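KLLA0C04147p (Kluyveromyces lactis, PDB 5H2D) binds ergosterol in its oxysterol-binding (ORD) domain, the part of the Osh1 protein crystallised here, and probably transfers sterols between membranes. Local coordinates at residues E199-K204 with I228-T233; S44-L49 with V211-G216. One frame throughout, in Å; residues are numbered along the deposited sequence.

Both contacts belong to the oxysterol-binding domain, but their centres lie 39 Å apart and their nearest atoms about 19 Å. Along the chain the order is 44-49, 199-204, 211-216, 228-233, so the segments alternate. Contact 1 is strand pairing, between strand 199-203 and the end of strand 219-230. Contact 2 sets the short helix 45-49 against the loop that leads from strand 207-211 into that same strand 219-230, which therefore runs between the two sites. Leu45 of contact 2 touches the bound ergosterol, whereas in contact 1 the side chain of Tyr203 stays about 7 Å from it: one contact belongs to the barrel wall, the other packs a helix against a loop joining two of its strands.

Contact 1. Residues E199-K204 with I228-T233; sequences ELYTYK and IVNHNT
Asn230 ND2 donates to Glu199 OE2 over 3.1 Å from almost straight above the carboxylate plane, 83° out of it, an unusual approach for a carboxylate. The setting is an antiparallel strand pair in the curved beta wall of the oxysterol-binding domain. Thr202 and Val229 form a hydrogen-bonded pair, Thr202 N to Val229 O at 3.1 Å and Val229 N to Thr202 O at 3.2 Å, while Tyr201 and Asn230 are the non-hydrogen-bonded pair next to it.

With CG anti to the backbone N (chi1 -179°), Asn230 places this atom over one face of the Tyr201 ring, the amide steeply inclined to it (planes 61° apart). Tyr201 OH donates to Glu199 OE1, which also forms a salt bridge with Arg98 of helix 95-108, and a water links the hydroxyl to Asn230 ND2. Asn230 OD1 accepts from Asn232 N at 2.7 Å, closing an Asx turn as the strand ends. Replacing Asn230 with a leucine would probably deprive Glu199 OE2 of this donor and leave the turn without its side-chain acceptor.

Within the turn, Leu200 N donates to Asn232 OD1 (3.0 Å), a side chain thus extending the pairing, and His231 N donates to Leu200 O. On the face of Thr202 and Val229, the His231 ring presents its edge to Thr202, with NE2 and OG1 hydrogen-bonded at 2.6 Å.

Contact 2. Residues S44-L49 with V211-G216; sequences SLWSVL and VGILLG. With SO4 (sulfate ion), chain C.
Ile213 O is held by two donors: a water at 2.7 Å from this oxygen, and Gly216 N, whose bond of 3.2 Å to Ile213 O closes a type I beta turn. The same water accepts from Trp46 N, 2.9 Å from the water oxygen, and so bridges the loop to the first turn of helix 45-49. That backbone N-H is one of those at a helix start that lack an acceptor within the helix. Ser44 is the N-cap, its OG accepting from Ser47 N at 3.0 Å.

The rest of the contact is apolar. Ile213 is its centre: CG1 packs against Leu45 CD2 at 4.1 Å, CD1 meets Leu49 CD1, and CG2 lies at the edge of the Trp46 ring. Phe173 of strand 161-173 touches Ile213, Trp46 and Leu49, backing the junction from the barrel wall, while Leu45 also touches ergosterol and thus joins this packing to the sterol pocket.

Trp46, its CG anti to the backbone N (chi1 173°), extends its indole alongside the loop. Leu214 CD2 sits over one face of the six-membered ring, 3.6 Å from the centroid and 26° off the normal, a CH-pi contact. Both residues also touch a crystal neighbour, so the lattice may influence this arrangement.

A sulfate, probably from the crystallisation liquor, accepts from Gly212 N at O2 (3.0 Å) and from Leu215 N at O1 (2.9 Å), and is also hydrogen-bonded to Arg244 NH2. No direct hydrogen bond joins helix and loop, so their fit rests on apolar packing and on the one water shared by Trp46 N and Ile213 O.

Contact 1. Residues E199-K204 with I228-T233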
loop_
_atom_site.group_PDB
_atom_site.type_symbol
_atom_site.label_atom_id
_atom_site.label_comp_id
_atom_site.label_asym_id
_atom_site.label_seq_id
_atom_site.Cartn_x
_atom_site.Cartn_y
_atom_site.Cartn_z
ATOM N N GLU A 199 14.559 13.733 -7.061
ATOM C CA GLU A 199 14.019 14.413 -5.891
ATOM C C GLU A 199 13.275 13.427 -4.995
ATOM O O GLU A 199 12.712 12.439 -5.471
ATOM C CB GLU A 199 13.075 15.559 -6.298
ATOM C CG GLU A 199 11.890 15.094 -7.117
ATOM C CD GLU A 199 11.094 16.230 -7.704
ATOM O OE1 GLU A 199 10.022 15.957 -8.284
ATOM O OE2 GLU A 199 11.556 17.388 -7.601
ATOM N N LEU A 200 13.272 13.718 -3.698
ATOM C CA LEU A 200 12.680 12.849 -2.685
ATOM C C LEU A 200 11.504 13.533 -2.008
ATOM O O LEU A 200 11.658 14.620 -1.443
ATOM C CB LEU A 200 13.709 12.467 -1.622
ATOM C CG LEU A 200 13.160 11.703 -0.414
ATOM C CD1 LEU A 200 12.649 10.332 -0.855
ATOM C CD2 LEU A 200 14.219 11.565 0.674
ATOM N N TYR A 201 10.347 12.869 -2.016
ATOM C CA TYR A 201 9.188 13.270 -1.230
ATOM C C TYR A 201 9.025 12.301 -0.064
ATOM O O TYR A 201 9.245 11.098 -0.223
ATOM C CB TYR A 201 7.918 13.252 -2.084
ATOM C CG TYR A 201 7.941 14.132 -3.318
ATOM C CD1 TYR A 201 8.520 13.698 -4.512
ATOM C CD2 TYR A 201 7.344 15.382 -3.298
ATOM C CE1 TYR A 201 8.515 14.507 -5.639
ATOM C CE2 TYR A 201 7.344 16.196 -4.411
ATOM C CZ TYR A 201 7.925 15.756 -5.578
ATOM O OH TYR A 201 7.913 16.576 -6.694
ATOM N N THR A 202 8.650 12.809 1.109
ATOM C CA THR A 202 8.309 11.928 2.226
ATOM C C THR A 202 6.998 12.360 2.873
ATOM O O THR A 202 6.623 13.539 2.835
ATOM C CB THR A 202 9.412 11.878 3.303
ATOM O OG1 THR A 202 9.641 13.195 3.821
ATOM C CG2 THR A 202 10.715 11.326 2.739
ATOM N N TYR A 203 6.305 11.391 3.477
ATOM C CA TYR A 203 5.026 11.632 4.146
ATOM C C TYR A 203 4.657 10.405 4.964
ATOM O O TYR A 203 5.261 9.336 4.827
ATOM C CB TYR A 203 3.918 11.948 3.143
ATOM C CG TYR A 203 3.489 10.757 2.331
ATOM C CD1 TYR A 203 4.250 10.303 1.263
ATOM C CD2 TYR A 203 2.315 10.082 2.649
ATOM C CE1 TYR A 203 3.838 9.189 0.520
ATOM C CE2 TYR A 203 1.903 8.995 1.931
ATOM C CZ TYR A 203 2.659 8.549 0.880
ATOM O OH TYR A 203 2.195 7.455 0.182
ATOM N N LYS A 204 3.652 10.572 5.834
ATOM C CA LYS A 204 3.008 9.468 6.533
ATOM C C LYS A 204 1.547 9.367 6.119
ATOM O O LYS A 204 0.890 10.371 5.827
ATOM C CB LYS A 204 3.099 9.626 8.055
ATOM C CG LYS A 204 4.520 9.581 8.558
ATOM C CD LYS A 204 4.584 9.566 10.060
ATOM C CE LYS A 204 5.993 9.242 10.517
ATOM N NZ LYS A 204 6.049 8.982 11.988
ATOM N N ILE A 228 3.237 16.290 2.893
ATOM C CA ILE A 228 4.252 15.789 1.977
ATOM C C ILE A 228 5.267 16.899 1.762
ATOM O O ILE A 228 4.891 18.041 1.465
ATOM C CB ILE A 228 3.635 15.355 0.638
ATOM C CG1 ILE A 228 2.487 14.373 0.873
ATOM C CG2 ILE A 228 4.705 14.789 -0.280
ATOM C CD1 ILE A 228 1.728 14.098 -0.385
ATOM N N VAL A 229 6.546 16.569 1.897
ATOM C CA VAL A 229 7.604 17.551 1.694
ATOM C C VAL A 229 8.538 17.065 0.597
ATOM O O VAL A 229 8.906 15.884 0.548
ATOM C CB VAL A 229 8.371 17.841 3.002
ATOM C CG1 VAL A 229 7.431 18.456 4.023
ATOM C CG2 VAL A 229 8.985 16.590 3.569
ATOM N N ASN A 230 8.902 17.978 -0.301
ATOM C CA ASN A 230 9.933 17.715 -1.295
ATOM C C ASN A 230 11.253 18.176 -0.700
ATOM O O ASN A 230 11.476 19.381 -0.538
ATOM C CB ASN A 230 9.634 18.435 -2.605
ATOM C CG ASN A 230 10.684 18.171 -3.668
ATOM O OD1 ASN A 230 11.874 18.040 -3.367
ATOM N ND2 ASN A 230 10.251 18.078 -4.914
ATOM N N HIS A 231 12.120 17.225 -0.354
ATOM C CA HIS A 231 13.341 17.579 0.358
ATOM C C HIS A 231 14.329 18.328 -0.516
ATOM O O HIS A 231 15.284 18.907 0.012
ATOM C CB HIS A 231 13.998 16.328 0.929
ATOM C CG HIS A 231 13.209 15.694 2.028
ATOM N ND1 HIS A 231 13.443 15.952 3.362
ATOM C CD2 HIS A 231 12.173 14.824 1.988
ATOM C CE1 HIS A 231 12.592 15.258 4.098
ATOM N NE2 HIS A 231 11.811 14.565 3.287
ATOM N N ASN A 232 14.119 18.338 -1.824
ATOM C CA ASN A 232 15.060 18.976 -2.725
ATOM C C ASN A 232 14.682 20.408 -3.078
ATOM O O ASN A 232 15.585 21.221 -3.308
ATOM C CB ASN A 232 15.206 18.138 -4.000
ATOM C CG ASN A 232 15.874 16.789 -3.741
ATOM O OD1 ASN A 232 15.263 15.865 -3.192
ATOM N ND2 ASN A 232 17.132 16.670 -4.142
ATOM N N THR A 233 13.396 20.772 -3.078
ATOM C CA THR A 233 13.037 22.061 -3.699
ATOM C C THR A 233 12.804 23.339 -2.837
ATOM O O THR A 233 13.230 24.406 -3.276
ATOM C CB THR A 233 11.802 21.892 -4.623
ATOM O OG1 THR A 233 10.738 21.217 -3.941
ATOM C CG2 THR A 233 12.194 21.118 -5.881
HETATM O O HOH W 1 7.825 19.484 -5.365
#

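Contact 2. Residues S44-L49 with V211-G216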
loop_
_atom_site.group_PDB
_atom_site.type_symbol
_atom_site.label_atom_id
_atom_site.label_comp_id
_atom_site.label_asym_id
_atom_site.label_seq_id
_atom_site.Cartn_x
_atom_site.Cartn_y
_atom_site.Cartn_z
ATOM N N SER A 44 -22.955 -10.100 13.173
ATOM C CA SER A 44 -22.848 -8.717 13.618
ATOM C C SER A 44 -21.454 -8.442 14.187
ATOM O O SER A 44 -20.954 -9.203 15.019
ATOM C CB SER A 44 -23.936 -8.432 14.658
ATOM O OG SER A 44 -23.465 -7.684 15.758
ATOM N N LEU A 45 -20.814 -7.363 13.724
ATOM C CA LEU A 45 -19.465 -7.051 14.203
ATOM C C LEU A 45 -19.466 -6.747 15.695
ATOM O O LEU A 45 -18.573 -7.189 16.430
ATOM C CB LEU A 45 -18.884 -5.868 13.417
ATOM C CG LEU A 45 -17.428 -5.507 13.748
ATOM C CD1 LEU A 45 -16.541 -6.738 13.641
ATOM C CD2 LEU A 45 -16.912 -4.398 12.814
ATOM N N TRP A 46 -20.453 -5.981 16.158
ATOM C CA TRP A 46 -20.560 -5.722 17.588
ATOM C C TRP A 46 -20.643 -7.019 18.389
ATOM O O TRP A 46 -19.979 -7.152 19.425
ATOM C CB TRP A 46 -21.766 -4.826 17.865
ATOM C CG TRP A 46 -22.007 -4.675 19.334
ATOM C CD1 TRP A 46 -23.027 -5.228 20.060
ATOM C CD2 TRP A 46 -21.183 -3.972 20.264
ATOM N NE1 TRP A 46 -22.899 -4.882 21.384
ATOM C CE2 TRP A 46 -21.775 -4.113 21.534
ATOM C CE3 TRP A 46 -20.011 -3.224 20.145
ATOM C CZ2 TRP A 46 -21.226 -3.542 22.681
ATOM C CZ3 TRP A 46 -19.469 -2.656 21.282
ATOM C CH2 TRP A 46 -20.082 -2.812 22.531
ATOM N N SER A 47 -21.443 -7.995 17.934
ATOM C CA SER A 47 -21.582 -9.241 18.686
ATOM C C SER A 47 -20.239 -9.922 18.887
ATOM O O SER A 47 -20.037 -10.616 19.895
ATOM C CB SER A 47 -22.564 -10.197 17.992
ATOM O OG SER A 47 -21.974 -10.917 16.918
ATOM N N VAL A 48 -19.312 -9.716 17.948
ATOM C CA VAL A 48 -17.984 -10.309 18.018
ATOM C C VAL A 48 -17.077 -9.477 18.911
ATOM O O VAL A 48 -16.401 -10.000 19.807
ATOM C CB VAL A 48 -17.403 -10.438 16.594
ATOM C CG1 VAL A 48 -15.943 -10.874 16.645
ATOM C CG2 VAL A 48 -18.227 -11.404 15.753
ATOM N N LEU A 49 -17.063 -8.162 18.697
ATOM C CA LEU A 49 -16.079 -7.307 19.348
ATOM C C LEU A 49 -16.449 -6.930 20.776
ATOM O O LEU A 49 -15.571 -6.476 21.512
ATOM C CB LEU A 49 -15.858 -6.027 18.540
ATOM C CG LEU A 49 -15.294 -6.172 17.117
ATOM C CD1 LEU A 49 -15.132 -4.802 16.477
ATOM C CD2 LEU A 49 -13.965 -6.924 17.133
ATOM N N VAL A 211 -16.127 2.632 11.881
ATOM C CA VAL A 211 -17.199 3.232 12.672
ATOM C C VAL A 211 -18.527 2.603 12.265
ATOM O O VAL A 211 -18.571 1.705 11.422
ATOM C CB VAL A 211 -17.229 4.765 12.508
ATOM C CG1 VAL A 211 -15.954 5.384 13.060
ATOM C CG2 VAL A 211 -17.412 5.154 11.058
ATOM N N GLY A 212 -19.624 3.059 12.874
ATOM C CA GLY A 212 -20.906 2.432 12.618
ATOM C C GLY A 212 -21.087 1.073 13.254
ATOM O O GLY A 212 -22.027 0.359 12.902
ATOM N N ILE A 213 -20.200 0.686 14.171
ATOM C CA ILE A 213 -20.238 -0.659 14.735
ATOM C C ILE A 213 -21.445 -0.814 15.653
ATOM O O ILE A 213 -22.198 -1.794 15.563
ATOM C CB ILE A 213 -18.915 -0.953 15.468
ATOM C CG1 ILE A 213 -17.736 -0.764 14.500
ATOM C CG2 ILE A 213 -18.926 -2.349 16.079
ATOM C CD1 ILE A 213 -16.364 -0.934 15.147
ATOM N N LEU A 214 -21.653 0.157 16.546
ATOM C CA LEU A 214 -22.812 0.119 17.434
ATOM C C LEU A 214 -24.109 0.278 16.657
ATOM O O LEU A 214 -25.127 -0.327 17.016
ATOM C CB LEU A 214 -22.696 1.211 18.491
ATOM C CG LEU A 214 -21.410 1.183 19.308
ATOM C CD1 LEU A 214 -21.415 2.305 20.341
ATOM C CD2 LEU A 214 -21.237 -0.186 19.952
ATOM N N LEU A 215 -24.099 1.105 15.605
ATOM C CA LEU A 215 -25.261 1.300 14.746
ATOM C C LEU A 215 -25.621 0.066 13.931
ATOM O O LEU A 215 -26.716 0.024 13.363
ATOM C CB LEU A 215 -25.015 2.480 13.799
ATOM C CG LEU A 215 -24.994 3.861 14.441
ATOM C CD1 LEU A 215 -24.648 4.925 13.409
ATOM C CD2 LEU A 215 -26.342 4.145 15.077
ATOM N N GLY A 216 -24.743 -0.934 13.857
ATOM C CA GLY A 216 -25.014 -2.107 13.058
ATOM C C GLY A 216 -24.715 -1.953 11.583
ATOM O O GLY A 216 -25.189 -2.763 10.776
HETATM S S SO4 C . -21.347 4.279 15.988
HETATM O O1 SO4 C . -21.994 3.070 15.498
HETATM O O2 SO4 C . -20.737 5.008 14.864
HETATM O O3 SO4 C . -22.349 5.124 16.644
HETATM O O4 SO4 C . -20.344 3.918 16.987
HETATM O O HOH W 2 -22.083 -4.236 14.458
#